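Local coordinates for shikimate dehydrogenase (NADP(+)) (Listeria monocytogenes, PDB 3TNL), which probably catalyses the reversible NADPH-linked reduction of 3-dehydroshikimate to shikimate, a step on the way to chorismate and the aromatic amino acids, at residues B[61-66]-B[295-300]; B[81-86]-B[92-97]; B[172-177]-B[205-210]; B[273-276]-B[281-284]. One frame throughout, in Å; residues are numbered along the deposited sequence. Where two conformers were deposited one is given.

From the N terminus, the chain first builds a mixed sheet, and the end of its helix 52-63 opens the widest loop of the set. Interaction 2 closes a short loop inside it, between helix 79-88 and strand 93-96 of that sheet. Interactions 3 and 4 follow in series, both reaching the parallel sheet of the nucleotide-binding domain near its two outermost strands, 208-213 and 281-283. Soon after strand 281-283 the chain enters helix 286-301, which returns to the first domain and closes interaction 1. The other three contacts are therefore nested within interaction 1, and interactions 1 and 2 touch where Arg92 hydrogen-bonds the backbone of Trp300.

Interaction 1. Residues B[61-66]-B[295-300]; sequences AKLGLD and KAFEIW
Phe297 points its ring away from helix 286-301, and the far end of that ring meets two leucines, Leu63 and Leu65. CG of Phe297 lies anti to its backbone N (chi1 -172°), which extends the side chain away from its own helix and leaves CE2 and CZ as the atoms that reach across. Each leucine answers with one branch. In both, CD1 is the methyl that continues the chain outward, trans to CA about the CB-CG bond, while CD2 turns off to the side. Leu63 CD1 sits at the ring edge, near its plane, 3.8 Å from Phe297 CE2. Leu65 CD1 comes in obliquely, 3.8 Å from Phe297 CZ. The backbone turns between the two leucines, which is consistent with both reaching one ring: helix 52-63 ends in a Schellman motif, and Gly64, with a phi of 69°, takes the left-handed conformation that glycine accepts readily. Helix 52-63 connects the parallel neighbours 38-44 and 67-73, a beta-alpha-beta unit of the substrate-binding domain, and helix 286-301 comes back to pack against it from the far end of the sequence. Phe297 is buried and suits the place because its long, rigid ring spans CA atoms 11.2 Å apart (Leu65 to Phe297), and leucine methyls fit round its end without needing polar partners. The Phe60 ring meets that of Phe297, and His56 and Ala59 also pack on its side chain.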
loop_
_atom_site.group_PDB
_atom_site.type_symbol
_atom_site.label_atom_id
_atom_site.label_comp_id
_atom_site.label_asym_id
_atom_site.label_seq_id
_atom_site.Cartn_x
_atom_site.Cartn_y
_atom_site.Cartn_z
ATOM N N ALA B 61 8.347 8.211 10.252
ATOM C CA ALA B 61 8.003 9.604 10.564
ATOM C C ALA B 61 9.105 10.314 11.342
ATOM O O ALA B 61 9.441 11.458 11.022
ATOM C CB ALA B 61 6.667 9.682 11.299
ATOM N N LYS B 62 9.678 9.630 12.330
ATOM C CA LYS B 62 10.777 10.180 13.126
ATOM C C LYS B 62 11.971 10.530 12.245
ATOM O O LYS B 62 12.565 11.615 12.395
ATOM C CB LYS B 62 11.213 9.159 14.192
ATOM C CG LYS B 62 12.358 9.620 15.106
ATOM C CD LYS B 62 11.988 10.863 15.870
ATOM C CE LYS B 62 13.057 11.200 16.917
ATOM N NZ LYS B 62 12.725 12.470 17.624
ATOM N N LEU B 63 12.333 9.636 11.329
ATOM C CA LEU B 63 13.497 9.839 10.459
ATOM C C LEU B 63 13.175 10.653 9.200
ATOM O O LEU B 63 14.073 10.954 8.419
ATOM C CB LEU B 63 14.117 8.499 10.037
ATOM C CG LEU B 63 14.715 7.603 11.133
ATOM C CD1 LEU B 63 15.499 6.475 10.512
ATOM C CD2 LEU B 63 15.593 8.388 12.050
ATOM N N GLY B 64 11.897 10.968 8.993
ATOM C CA GLY B 64 11.471 11.718 7.806
ATOM C C GLY B 64 11.603 10.940 6.510
ATOM O O GLY B 64 11.851 11.518 5.453
ATOM N N LEU B 65 11.424 9.620 6.582
ATOM C CA LEU B 65 11.523 8.775 5.418
ATOM C C LEU B 65 10.119 8.660 4.817
ATOM O O LEU B 65 9.142 8.517 5.560
ATOM C CB LEU B 65 12.067 7.388 5.768
ATOM C CG LEU B 65 13.378 7.362 6.550
ATOM C CD1 LEU B 65 13.849 5.907 6.686
ATOM C CD2 LEU B 65 14.447 8.241 5.915
ATOM N N ASP B 66 10.030 8.686 3.495
ATOM C CA ASP B 66 8.732 8.717 2.836
ATOM C C ASP B 66 8.203 7.332 2.493
ATOM O O ASP B 66 8.101 6.942 1.319
ATOM C CB ASP B 66 8.801 9.616 1.624
ATOM C CG ASP B 66 7.439 10.133 1.194
ATOM O OD1 ASP B 66 7.415 10.814 0.145
ATOM O OD2 ASP B 66 6.417 9.865 1.911
ATOM N N LYS B 295 16.206 -4.824 12.181
ATOM C CA LYS B 295 16.941 -5.498 11.136
ATOM C C LYS B 295 16.202 -5.344 9.794
ATOM O O LYS B 295 16.800 -4.993 8.772
ATOM C CB LYS B 295 17.134 -6.978 11.474
ATOM C CG LYS B 295 18.031 -7.735 10.511
ATOM C CD LYS B 295 19.511 -7.443 10.746
ATOM C CE LYS B 295 20.342 -8.178 9.702
ATOM N NZ LYS B 295 21.818 -7.882 9.879
ATOM N N ALA B 296 14.895 -5.624 9.783
ATOM C CA ALA B 296 14.104 -5.445 8.571
ATOM C C ALA B 296 14.114 -3.986 8.084
ATOM O O ALA B 296 14.245 -3.711 6.891
ATOM C CB ALA B 296 12.677 -5.896 8.807
ATOM N N PHE B 297 14.021 -3.041 9.024
ATOM C CA PHE B 297 14.016 -1.610 8.703
ATOM C C PHE B 297 15.275 -1.204 7.921
ATOM O O PHE B 297 15.186 -0.460 6.918
ATOM C CB PHE B 297 13.922 -0.831 10.005
ATOM C CG PHE B 297 13.717 0.640 9.822
ATOM C CD1 PHE B 297 12.448 1.167 9.766
ATOM C CD2 PHE B 297 14.805 1.500 9.733
ATOM C CE1 PHE B 297 12.266 2.550 9.625
ATOM C CE2 PHE B 297 14.629 2.872 9.576
ATOM C CZ PHE B 297 13.347 3.382 9.515
ATOM N N GLU B 298 16.427 -1.727 8.338
ATOM C CA GLU B 298 17.702 -1.423 7.622
ATOM C C GLU B 298 17.763 -2.089 6.264
ATOM O O GLU B 298 18.254 -1.483 5.286
ATOM C CB GLU B 298 18.967 -1.776 8.434
ATOM C CG GLU B 298 20.282 -1.436 7.626
ATOM C CD GLU B 298 21.622 -1.764 8.318
ATOM O OE1 GLU B 298 21.636 -2.203 9.480
ATOM O OE2 GLU B 298 22.670 -1.577 7.644
ATOM N N ILE B 299 17.294 -3.330 6.186
ATOM C CA ILE B 299 17.245 -4.059 4.919
ATOM C C ILE B 299 16.441 -3.217 3.891
ATOM O O ILE B 299 16.824 -3.110 2.733
ATOM C CB ILE B 299 16.656 -5.482 5.113
ATOM C CG1 ILE B 299 17.700 -6.431 5.728
ATOM C CG2 ILE B 299 16.203 -6.057 3.809
ATOM C CD1 ILE B 299 17.144 -7.728 6.270
ATOM N N TRP B 300 15.341 -2.610 4.320
ATOM C CA TRP B 300 14.534 -1.852 3.374
ATOM C C TRP B 300 15.050 -0.462 3.067
ATOM O O TRP B 300 15.086 -0.054 1.902
ATOM C CB TRP B 300 13.089 -1.697 3.855
ATOM C CG TRP B 300 12.352 -3.025 4.073
ATOM C CD1 TRP B 300 12.377 -4.127 3.286
ATOM C CD2 TRP B 300 11.479 -3.337 5.161
ATOM N NE1 TRP B 300 11.593 -5.094 3.824
ATOM C CE2 TRP B 300 11.044 -4.648 4.989
ATOM C CE3 TRP B 300 11.067 -2.623 6.292
ATOM C CZ2 TRP B 300 10.179 -5.272 5.887
ATOM C CZ3 TRP B 300 10.215 -3.250 7.199
ATOM C CH2 TRP B 300 9.776 -4.536 6.978
#

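Interaction 2. Residues B[81-86]-B[92-97]; sequences DVVQGF and RGWNVS
One face of the Trp94 indole receives Phe86 CD2, which stands 3.3 Å above the ring plane and over its centre, whereas the Phe86 ring has Trp94 CE2 in plane at its edge and Val82 CG1 over one face. This is an edge-to-face pair: the centroids of the phenyl ring and the indole six-membered ring are 4.8 Å apart, with the planes inclined at 60°. Phe86 CB adds a CH-pi contact, 4.0 Å from the centroid of the Trp94 six-membered ring, so Phe86 rests on the indole with its stem as well as its ring. Helix 79-88 belongs to the crossover from strand 67-73 to the parallel strand 93-96, which passes over strand 38-44 in the mixed sheet of the substrate-binding domain. Trp94 CG lies between its backbone N and carbonyl carbon (chi1 56°), a rotamer that lays the indole across the helix-facing side of the strand with one face against Phe86. A broad, flat group can meet both Phe86 and Val83, which crosses it at about a right angle, Val83 CG1 lying 4.1 Å from Trp94 CZ2. Ile43 of the neighbouring strand touches both aromatic residues, and Phe86 also packs on Met89 of the second subunit.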
loop_
_atom_site.group_PDB
_atom_site.type_symbol
_atom_site.label_atom_id
_atom_site.label_comp_id
_atom_site.label_asym_id
_atom_site.label_seq_id
_atom_site.Cartn_x
_atom_site.Cartn_y
_atom_site.Cartn_z
ATOM N N ASP B 81 -0.703 -14.629 -5.731
ATOM C CA ASP B 81 -1.208 -13.423 -6.382
ATOM C C ASP B 81 -0.697 -12.153 -5.730
ATOM O O ASP B 81 -0.407 -11.178 -6.407
ATOM C CB ASP B 81 -2.746 -13.422 -6.412
ATOM C CG ASP B 81 -3.341 -14.376 -7.418
ATOM O OD1 ASP B 81 -2.626 -14.883 -8.306
ATOM O OD2 ASP B 81 -4.585 -14.562 -7.322
ATOM N N VAL B 82 -0.585 -12.150 -4.400
ATOM C CA VAL B 82 -0.097 -10.974 -3.677
ATOM C C VAL B 82 1.370 -10.736 -3.997
ATOM O O VAL B 82 1.759 -9.602 -4.235
ATOM C CB VAL B 82 -0.373 -11.090 -2.193
ATOM C CG1 VAL B 82 0.360 -10.023 -1.423
ATOM C CG2 VAL B 82 -1.879 -10.967 -1.941
ATOM N N VAL B 83 2.188 -11.779 -3.992
ATOM C CA VAL B 83 3.606 -11.594 -4.305
ATOM C C VAL B 83 3.762 -11.078 -5.745
ATOM O O VAL B 83 4.528 -10.168 -6.001
ATOM C CB VAL B 83 4.464 -12.843 -4.035
ATOM C CG1 VAL B 83 5.900 -12.577 -4.429
ATOM C CG2 VAL B 83 4.411 -13.195 -2.544
ATOM N N GLN B 84 3.018 -11.670 -6.685
ATOM C CA GLN B 84 3.096 -11.198 -8.075
ATOM C C GLN B 84 2.679 -9.743 -8.156
ATOM O O GLN B 84 3.331 -8.909 -8.814
ATOM C CB GLN B 84 2.237 -12.055 -9.007
ATOM C CG GLN B 84 2.721 -13.473 -9.155
ATOM C CD GLN B 84 2.176 -14.180 -10.388
ATOM O OE1 GLN B 84 1.406 -13.607 -11.166
ATOM N NE2 GLN B 84 2.581 -15.439 -10.575
ATOM N N GLY B 85 1.627 -9.407 -7.417
ATOM C CA GLY B 85 1.131 -8.043 -7.409
ATOM C C GLY B 85 2.154 -7.069 -6.821
ATOM O O GLY B 85 2.389 -5.979 -7.367
ATOM N N PHE B 86 2.828 -7.502 -5.749
ATOM C CA PHE B 86 3.851 -6.656 -5.121
ATOM C C PHE B 86 5.028 -6.444 -6.061
ATOM O O PHE B 86 5.599 -5.380 -6.109
ATOM C CB PHE B 86 4.388 -7.261 -3.823
ATOM C CG PHE B 86 3.462 -7.142 -2.628
ATOM C CD1 PHE B 86 2.296 -6.368 -2.649
ATOM C CD2 PHE B 86 3.815 -7.768 -1.453
ATOM C CE1 PHE B 86 1.482 -6.252 -1.487
ATOM C CE2 PHE B 86 3.067 -7.641 -0.312
ATOM C CZ PHE B 86 1.885 -6.867 -0.307
ATOM N N ARG B 92 9.212 -1.954 -2.287
ATOM C CA ARG B 92 10.590 -2.154 -1.821
ATOM C C ARG B 92 10.727 -3.408 -0.937
ATOM O O ARG B 92 11.780 -4.060 -0.915
ATOM C CB ARG B 92 11.004 -0.942 -1.011
ATOM C CG ARG B 92 12.355 -1.060 -0.311
ATOM C CD ARG B 92 13.514 -1.380 -1.255
ATOM N NE ARG B 92 14.762 -1.422 -0.522
ATOM C CZ ARG B 92 15.898 -1.918 -1.007
ATOM N NH1 ARG B 92 16.977 -1.929 -0.242
ATOM N NH2 ARG B 92 15.972 -2.430 -2.236
ATOM N N GLY B 93 9.680 -3.758 -0.201
ATOM C CA GLY B 93 9.727 -4.908 0.671
ATOM C C GLY B 93 8.479 -5.094 1.496
ATOM O O GLY B 93 7.530 -4.322 1.370
ATOM N N TRP B 94 8.480 -6.151 2.298
ATOM C CA TRP B 94 7.371 -6.477 3.166
ATOM C C TRP B 94 7.791 -7.524 4.189
ATOM O O TRP B 94 8.813 -8.222 4.005
ATOM C CB TRP B 94 6.183 -7.027 2.360
ATOM C CG TRP B 94 6.412 -8.224 1.476
ATOM C CD1 TRP B 94 6.189 -9.506 1.800
ATOM C CD2 TRP B 94 6.814 -8.222 0.094
ATOM N NE1 TRP B 94 6.442 -10.333 0.726
ATOM C CE2 TRP B 94 6.821 -9.558 -0.333
ATOM C CE3 TRP B 94 7.175 -7.217 -0.822
ATOM C CZ2 TRP B 94 7.167 -9.922 -1.623
ATOM C CZ3 TRP B 94 7.536 -7.592 -2.092
ATOM C CH2 TRP B 94 7.525 -8.939 -2.478
ATOM N N ASN B 95 7.056 -7.552 5.296
ATOM C CA ASN B 95 7.166 -8.620 6.274
ATOM C C ASN B 95 6.146 -9.719 5.922
ATOM O O ASN B 95 5.127 -9.478 5.249
ATOM C CB ASN B 95 6.912 -8.150 7.689
ATOM C CG ASN B 95 8.114 -7.519 8.349
ATOM O OD1 ASN B 95 7.953 -6.517 9.030
ATOM N ND2 ASN B 95 9.304 -8.122 8.209
ATOM N N VAL B 96 6.443 -10.907 6.422
ATOM C CA VAL B 96 5.617 -12.096 6.209
ATOM C C VAL B 96 5.382 -12.748 7.553
ATOM O O VAL B 96 6.318 -12.919 8.330
ATOM C CB VAL B 96 6.314 -13.127 5.274
ATOM C CG1 VAL B 96 5.355 -14.301 4.941
ATOM C CG2 VAL B 96 6.808 -12.447 4.000
ATOM N N SER B 97 4.143 -13.144 7.834
ATOM C CA SER B 97 3.879 -13.884 9.083
ATOM C C SER B 97 2.967 -15.069 8.792
ATOM O O SER B 97 2.694 -15.368 7.623
ATOM C CB SER B 97 3.411 -12.970 10.217
ATOM O OG SER B 97 3.513 -13.665 11.470
#

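Interaction 3. Residues B[172-177]-B[205-210]; sequences QAALDG and TDCKAQ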
loop_
_atom_site.group_PDB
_atom_site.type_symbol
_atom_site.label_atom_id
_atom_site.label_comp_id
_atom_site.label_asym_id
_atom_site.label_seq_id
_atom_site.Cartn_x
_atom_site.Cartn_y
_atom_site.Cartn_z
ATOM N N GLN B 172 19.670 -19.748 14.143
ATOM C CA GLN B 172 20.493 -18.505 14.192
ATOM C C GLN B 172 21.581 -18.580 15.283
ATOM O O GLN B 172 22.732 -18.182 15.080
ATOM C CB GLN B 172 19.679 -17.219 14.386
ATOM C CG GLN B 172 20.492 -16.017 13.991
ATOM C CD GLN B 172 20.782 -16.000 12.488
ATOM O OE1 GLN B 172 19.857 -16.000 11.677
ATOM N NE2 GLN B 172 22.067 -16.000 12.119
ATOM N N ALA B 173 21.212 -19.121 16.438
ATOM C CA ALA B 173 22.162 -19.255 17.538
ATOM C C ALA B 173 23.327 -20.136 17.079
ATOM O O ALA B 173 24.482 -19.790 17.301
ATOM C CB ALA B 173 21.480 -19.860 18.770
ATOM N N ALA B 174 23.026 -21.250 16.401
ATOM C CA ALA B 174 24.067 -22.162 15.890
ATOM C C ALA B 174 24.953 -21.474 14.845
ATOM O O ALA B 174 26.189 -21.604 14.889
ATOM C CB ALA B 174 23.456 -23.387 15.298
ATOM N N LEU B 175 24.325 -20.764 13.908
ATOM C CA LEU B 175 25.080 -20.009 12.885
ATOM C C LEU B 175 25.944 -18.922 13.525
ATOM O O LEU B 175 27.023 -18.620 13.007
ATOM C CB LEU B 175 24.121 -19.375 11.858
ATOM C CG LEU B 175 23.393 -20.352 10.938
ATOM C CD1 LEU B 175 22.330 -19.662 10.140
ATOM C CD2 LEU B 175 24.383 -21.121 10.008
ATOM N N ASP B 176 25.515 -18.329 14.640
ATOM C CA ASP B 176 26.241 -17.263 15.315
ATOM C C ASP B 176 27.334 -17.747 16.276
ATOM O O ASP B 176 28.009 -16.937 16.903
ATOM C CB ASP B 176 25.272 -16.386 16.113
ATOM C CG ASP B 176 24.340 -15.563 15.230
ATOM O OD1 ASP B 176 24.316 -15.763 13.989
ATOM O OD2 ASP B 176 23.597 -14.753 15.827
ATOM N N GLY B 177 27.459 -19.039 16.481
ATOM C CA GLY B 177 28.537 -19.535 17.328
ATOM C C GLY B 177 28.213 -20.081 18.702
ATOM O O GLY B 177 29.121 -20.295 19.486
ATOM N N THR B 205 26.553 -26.818 10.817
ATOM C CA THR B 205 27.320 -25.944 11.699
ATOM C C THR B 205 28.199 -26.820 12.589
ATOM O O THR B 205 28.125 -28.053 12.511
ATOM C CB THR B 205 26.395 -25.041 12.594
ATOM O OG1 THR B 205 25.883 -25.794 13.708
ATOM C CG2 THR B 205 25.234 -24.443 11.782
ATOM N N ASP B 206 29.028 -26.193 13.420
ATOM C CA ASP B 206 29.833 -26.921 14.397
ATOM C C ASP B 206 29.135 -26.975 15.773
ATOM O O ASP B 206 29.721 -27.442 16.752
ATOM C CB ASP B 206 31.230 -26.324 14.547
ATOM C CG ASP B 206 32.156 -26.674 13.376
ATOM O OD1 ASP B 206 31.955 -27.733 12.713
ATOM O OD2 ASP B 206 33.108 -25.901 13.154
ATOM N N CYS B 207 27.889 -26.506 15.837
ATOM C CA CYS B 207 27.116 -26.547 17.095
ATOM C C CYS B 207 26.629 -27.984 17.333
ATOM O O CYS B 207 26.267 -28.675 16.371
ATOM C CB CYS B 207 25.908 -25.618 16.976
ATOM S SG CYS B 207 24.881 -25.504 18.453
ATOM N N LYS B 208 26.638 -28.409 18.593
ATOM C CA LYS B 208 26.193 -29.740 19.012
ATOM C C LYS B 208 24.771 -29.607 19.546
ATOM O O LYS B 208 24.546 -29.040 20.607
ATOM C CB LYS B 208 27.119 -30.346 20.066
ATOM C CG LYS B 208 28.603 -30.404 19.669
ATOM C CD LYS B 208 28.824 -31.009 18.277
ATOM C CE LYS B 208 30.301 -30.911 17.866
ATOM N NZ LYS B 208 30.497 -31.204 16.413
ATOM N N ALA B 209 23.835 -30.108 18.772
ATOM C CA ALA B 209 22.415 -30.034 19.080
ATOM C C ALA B 209 21.851 -31.397 19.447
ATOM O O ALA B 209 22.252 -32.441 18.905
ATOM C CB ALA B 209 21.661 -29.451 17.878
ATOM N N GLN B 210 20.883 -31.382 20.350
ATOM C CA GLN B 210 20.158 -32.572 20.761
ATOM C C GLN B 210 18.746 -32.188 21.161
ATOM O O GLN B 210 18.507 -31.029 21.511
ATOM C CB GLN B 210 20.868 -33.350 21.853
ATOM C CG GLN B 210 21.200 -32.623 23.049
ATOM C CD GLN B 210 22.245 -33.374 23.932
ATOM O OE1 GLN B 210 22.551 -34.575 23.750
ATOM N NE2 GLN B 210 22.747 -32.661 24.911
#
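Thr205 and Ala174 meet where helix 164-175 runs out beside the turn leading into strand 208-213. Followed outward, Thr205 begins with CB, 4.1 Å from Ala174 O, and there forks. The hydroxyl branch lies between the backbone N and the carbonyl carbon (chi1 79°), a torsion that turns OG1 back over its own chain. There it accepts a hydrogen bond from Cys207 N, 3.0 Å from OG1 with an angle of 154° at the hydrogen, which makes an ST turn. The same oxygen is hydrogen-bonded to the carbonyl oxygen of Ile201, one turn earlier in helix 191-204, so two bonds hold it while Ala174 CB packs 3.8 Å from OG1. The other branch, CG2, lies against Leu175 CD2, 3.9 Å away, and also borders Ala174 CB. This is the Rossmann-type nucleotide-binding domain: helix 164-175 follows strand 156-160 and the glycine-rich turn, and strand 208-213 is an outermost strand of the parallel sheet. The methyl of Ala174 is small enough to let the turn come close, with Ala174 CB 3.7 Å from Cys207 CB. Cys207 SG skirts the same methyl, and Ile201 packs on both residues. On the helix itself, Gln172 NE2 donates to Asp176 OD1 over 2.9 Å, nearly straight at 170°, meeting the syn side of the carboxylate but tilted from its plane. Gly177, with positive phi, takes part in a Schellman motif after the helix, a conformation that suits glycine.

Interaction 4. Residues B[273-276]-B[281-284]; sequences EIAE and QTLN
Segments 273-276 and 281-284 come nearest at Ala275 and Thr282, whose CA atoms are 6.9 Å apart, with no direct hydrogen bond between them. Small groups allow this spacing. Ala275 CB and Thr282 CG2 meet methyl to methyl at 3.5 Å, a tight contact, and alanine suits a helix face that lies so close to a strand. Thr282 is well chosen for a position half apolar and half polar. Its OG1 is held between the backbone N and the carbonyl carbon (chi1 57°); this puts CG2 against Ala275 CB and OG1 on the side of the Glu276 carboxylate, with a water between them. That glutamate starts with CG beside its own backbone N and is extended beyond it, crossing Thr282 at about a right angle. Its CG passes 4.0 Å from Thr282 CG2, so the aliphatic stem packs against the methyl before the carboxylate is reached. The polar ends do not bond directly, for Glu276 OE2 and Thr282 OG1 are 4.0 Å apart. The water joins them instead: it donates to Glu276 OE2 at 2.6 Å and is hydrogen-bonded to Thr282 OG1 at 2.8 Å. The other carboxylate oxygen, Glu276 OE1, makes a salt bridge with Lys268, which would be expected to favour the charged form of the acid. Leu272, one turn earlier on the helix, also packs on Thr282. Strand 258-261, helix 270-277 and strand 281-283 together form the last beta-alpha-beta unit of the Rossmann-type parallel sheet, with strand 281-283 at its outer edge.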
loop_
_atom_site.group_PDB
_atom_site.type_symbol
_atom_site.label_atom_id
_atom_site.label_comp_id
_atom_site.label_asym_id
_atom_site.label_seq_id
_atom_site.Cartn_x
_atom_site.Cartn_y
_atom_site.Cartn_z
ATOM N N GLU B 273 9.098 -15.005 36.674
ATOM C CA GLU B 273 8.918 -14.768 38.103
ATOM C C GLU B 273 9.759 -15.778 38.907
ATOM O O GLU B 273 10.433 -15.402 39.860
ATOM C CB GLU B 273 7.444 -14.920 38.526
ATOM C CG GLU B 273 6.454 -13.941 38.015
ATOM C CD GLU B 273 5.055 -14.166 38.593
ATOM O OE1 GLU B 273 4.900 -15.085 39.447
ATOM O OE2 GLU B 273 4.131 -13.364 38.254
ATOM N N ILE B 274 9.675 -17.054 38.583
ATOM C CA ILE B 274 10.411 -18.082 39.289
ATOM C C ILE B 274 11.897 -17.816 39.152
ATOM O O ILE B 274 12.653 -17.923 40.122
ATOM C CB ILE B 274 10.055 -19.498 38.787
ATOM C CG1 ILE B 274 8.589 -19.798 39.078
ATOM C CG2 ILE B 274 10.946 -20.508 39.495
ATOM C CD1 ILE B 274 8.039 -21.028 38.295
ATOM N N ALA B 275 12.336 -17.439 37.947
ATOM C CA ALA B 275 13.742 -17.116 37.737
ATOM C C ALA B 275 14.187 -15.981 38.628
ATOM O O ALA B 275 15.244 -16.049 39.253
ATOM C CB ALA B 275 13.989 -16.780 36.279
ATOM N N GLU B 276 13.387 -14.931 38.703
ATOM C CA GLU B 276 13.728 -13.819 39.593
ATOM C C GLU B 276 13.833 -14.314 41.054
ATOM O O GLU B 276 14.732 -13.909 41.822
ATOM C CB GLU B 276 12.726 -12.681 39.465
ATOM C CG GLU B 276 12.715 -11.986 38.140
ATOM C CD GLU B 276 11.854 -10.716 38.159
ATOM O OE1 GLU B 276 11.288 -10.371 39.214
ATOM O OE2 GLU B 276 11.734 -10.065 37.112
ATOM N N GLN B 281 19.372 -13.835 36.212
ATOM C CA GLN B 281 19.198 -12.699 35.308
ATOM C C GLN B 281 18.053 -13.120 34.390
ATOM O O GLN B 281 17.964 -14.285 34.016
ATOM C CB GLN B 281 20.433 -12.500 34.431
ATOM C CG GLN B 281 21.672 -12.069 35.158
ATOM C CD GLN B 281 21.812 -10.593 35.232
ATOM O OE1 GLN B 281 20.831 -9.868 35.374
ATOM N NE2 GLN B 281 23.048 -10.115 35.131
ATOM N N THR B 282 17.213 -12.175 33.991
ATOM C CA THR B 282 16.061 -12.467 33.148
ATOM C C THR B 282 15.879 -11.468 32.022
ATOM O O THR B 282 16.293 -10.309 32.097
ATOM C CB THR B 282 14.728 -12.467 33.949
ATOM O OG1 THR B 282 14.586 -11.182 34.609
ATOM C CG2 THR B 282 14.698 -13.584 35.013
ATOM N N LEU B 283 15.241 -11.935 30.961
ATOM C CA LEU B 283 14.912 -11.073 29.866
ATOM C C LEU B 283 13.670 -11.599 29.163
ATOM O O LEU B 283 13.613 -12.771 28.768
ATOM C CB LEU B 283 16.088 -10.993 28.898
ATOM C CG LEU B 283 15.998 -9.869 27.875
ATOM C CD1 LEU B 283 16.140 -8.520 28.605
ATOM C CD2 LEU B 283 17.081 -10.055 26.790
ATOM N N ASN B 284 12.685 -10.738 28.963
ATOM C CA ASN B 284 11.471 -11.083 28.215
ATOM C C ASN B 284 11.684 -10.859 26.720
ATOM O O ASN B 284 12.784 -10.526 26.288
ATOM C CB ASN B 284 10.198 -10.361 28.752
ATOM C CG ASN B 284 10.171 -8.902 28.458
ATOM O OD1 ASN B 284 10.866 -8.413 27.550
ATOM N ND2 ASN B 284 9.348 -8.157 29.234
HETATM O O HOH W 1 11.818 -10.841 34.618
#